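Prenylcyclase (Actinoplanes teichomyceticus, PDB 6IJ1) is probably a terpenoid-type prenyl cyclase or transferase whose exact reaction and substrate are not established. Local coordinates at residues A[51-56]-A[334-338]. Numbering follows the deposited sequence.
Sequences VLVQLP and LQALR
Gln54 and Gln335 meet through their side-chain amides. Gln335 NE2 donates to Gln54 OE1 at 3.1 Å, with an N-H...O angle of 161°. The acceptor lies close to the amide plane of Gln335, but the donor sits above the carbonyl plane of Gln54, well off its lone pairs. The two amide planes are turned 37° from each other. Gln54 NE2 also donates to the backbone O of Gly50, which helps fix the rotation of the Gln54 amide; it lies 3.0 Å from Gln335 OE1. The bend in Gln335 at chi2 (79°) turns its amide toward the 51-56 segment.

Beside the amide pair, Val51 CG2 touches the oxygen OE1 of Gln335 at 3.6 Å. Val51 CG1 makes an apolar contact of 4.0 Å with Leu334 CB, and the two side chains cross at about a right angle. Leu55 spreads its branches: CD1 reaches Leu334 CD1, again apolar, and CD2 lies 3.8 Å from Arg338 CB. Leu55 and Arg338 run past each other in opposite directions.

The Arg338 side chain reaches from helix 327-341 along the 54-56 backbone. Its CD lies 3.6 Å from the backbone O of Gln54. The Pro56 ring then lies over one face of the guanidinium, with CD 3.7 Å above the plane and offset toward the rim.

A type I beta turn from Leu52 to Leu55 places Gln54 and Leu55. Leu55 N bonds to Leu52 O across it. Helix 10-23 packs nearby, with Val18 against Leu55 and Leu21 against Leu334. Arg254 of helix 246-256 touches Gln335. The arrangement is tertiary packing in a mainly helical chain: the turn that leaves helix 42-52 is docked against the side of the C-terminal helix 327-341, joining chain regions far apart in sequence.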
loop_
_atom_site.group_PDB
_atom_site.type_symbol
_atom_site.label_atom_id
_atom_site.label_comp_id
_atom_site.label_asym_id
_atom_site.label_seq_id
_atom_site.Cartn_x
_atom_site.Cartn_y
_atom_site.Cartn_z
ATOM N N VAL A 51 3.651 -3.368 9.282
ATOM C CA VAL A 51 2.935 -4.613 9.579
ATOM C C VAL A 51 3.546 -5.282 10.809
ATOM O O VAL A 51 2.829 -5.721 11.730
ATOM C CB VAL A 51 2.959 -5.552 8.349
ATOM C CG1 VAL A 51 2.360 -6.904 8.726
ATOM C CG2 VAL A 51 2.148 -4.929 7.198
ATOM N N LEU A 52 4.883 -5.343 10.858
ATOM C CA LEU A 52 5.563 -6.072 11.926
ATOM C C LEU A 52 5.243 -5.463 13.284
ATOM O O LEU A 52 5.098 -6.203 14.245
ATOM C CB LEU A 52 7.071 -6.094 11.674
ATOM C CG LEU A 52 7.543 -7.003 10.528
ATOM C CD1 LEU A 52 9.035 -6.882 10.311
ATOM C CD2 LEU A 52 7.173 -8.461 10.792
ATOM N N VAL A 53 5.125 -4.132 13.387
ATOM C CA VAL A 53 4.906 -3.587 14.737
ATOM C C VAL A 53 3.504 -3.874 15.254
ATOM O O VAL A 53 3.243 -3.673 16.451
ATOM C CB VAL A 53 5.194 -2.058 14.829
ATOM C CG1 VAL A 53 6.647 -1.709 14.506
ATOM C CG2 VAL A 53 4.227 -1.202 13.988
ATOM N N GLN A 54 2.592 -4.388 14.427
ATOM C CA GLN A 54 1.237 -4.741 14.834
ATOM C C GLN A 54 1.063 -6.220 15.173
ATOM O O GLN A 54 -0.049 -6.623 15.551
ATOM C CB GLN A 54 0.256 -4.383 13.733
ATOM C CG GLN A 54 0.244 -2.918 13.393
ATOM C CD GLN A 54 -0.670 -2.667 12.204
ATOM O OE1 GLN A 54 -1.888 -2.929 12.264
ATOM N NE2 GLN A 54 -0.076 -2.254 11.073
ATOM N N LEU A 55 2.098 -7.047 15.020
ATOM C CA LEU A 55 2.017 -8.482 15.232
ATOM C C LEU A 55 2.465 -8.815 16.644
ATOM O O LEU A 55 3.334 -8.148 17.201
ATOM C CB LEU A 55 2.894 -9.226 14.229
ATOM C CG LEU A 55 2.423 -8.953 12.786
ATOM C CD1 LEU A 55 3.309 -9.714 11.809
ATOM C CD2 LEU A 55 0.957 -9.312 12.585
ATOM N N PRO A 56 1.908 -9.879 17.224
ATOM C CA PRO A 56 2.233 -10.226 18.620
ATOM C C PRO A 56 3.489 -11.087 18.726
ATOM O O PRO A 56 3.460 -12.260 19.150
ATOM C CB PRO A 56 0.967 -10.963 19.067
ATOM C CG PRO A 56 0.540 -11.727 17.813
ATOM C CD PRO A 56 0.844 -10.734 16.663
ATOM N N LEU A 334 0.249 -11.001 6.029
ATOM C CA LEU A 334 0.280 -11.051 7.501
ATOM C C LEU A 334 -0.686 -10.036 8.095
ATOM O O LEU A 334 -1.342 -10.337 9.109
ATOM C CB LEU A 334 1.694 -10.797 8.020
ATOM C CG LEU A 334 2.681 -11.903 7.647
ATOM C CD1 LEU A 334 4.095 -11.524 8.105
ATOM C CD2 LEU A 334 2.289 -13.257 8.313
ATOM N N GLN A 335 -0.788 -8.843 7.493
ATOM C CA GLN A 335 -1.758 -7.868 8.024
ATOM C C GLN A 335 -3.168 -8.438 7.962
ATOM O O GLN A 335 -3.961 -8.305 8.926
ATOM C CB GLN A 335 -1.609 -6.554 7.230
ATOM C CG GLN A 335 -2.568 -5.415 7.691
ATOM C CD GLN A 335 -2.063 -4.755 8.915
ATOM O OE1 GLN A 335 -0.961 -4.212 8.922
ATOM N NE2 GLN A 335 -2.830 -4.806 9.980
ATOM N N ALA A 336 -3.513 -9.121 6.874
ATOM C CA ALA A 336 -4.842 -9.722 6.776
ATOM C C ALA A 336 -5.025 -10.832 7.795
ATOM O O ALA A 336 -6.122 -10.983 8.341
ATOM C CB ALA A 336 -5.027 -10.275 5.351
ATOM N N LEU A 337 -4.007 -11.661 7.992
ATOM C CA LEU A 337 -4.182 -12.786 8.943
ATOM C C LEU A 337 -4.393 -12.239 10.357
ATOM O O LEU A 337 -5.200 -12.804 11.084
ATOM C CB LEU A 337 -2.991 -13.736 8.838
ATOM C CG LEU A 337 -2.980 -14.576 7.564
ATOM C CD1 LEU A 337 -1.756 -15.468 7.514
ATOM C CD2 LEU A 337 -4.249 -15.400 7.445
ATOM N N ARG A 338 -3.703 -11.159 10.701
ATOM C CA ARG A 338 -3.882 -10.546 12.037
ATOM C C ARG A 338 -5.326 -10.054 12.155
ATOM O O ARG A 338 -5.934 -10.271 13.193
ATOM C CB ARG A 338 -2.862 -9.426 12.232
ATOM C CG ARG A 338 -3.093 -8.586 13.476
ATOM C CD ARG A 338 -2.358 -9.168 14.659
ATOM N NE ARG A 338 -2.760 -10.510 15.033
ATOM C CZ ARG A 338 -2.997 -10.890 16.281
ATOM N NH1 ARG A 338 -2.866 -10.019 17.263
ATOM N NH2 ARG A 338 -3.376 -12.130 16.537
#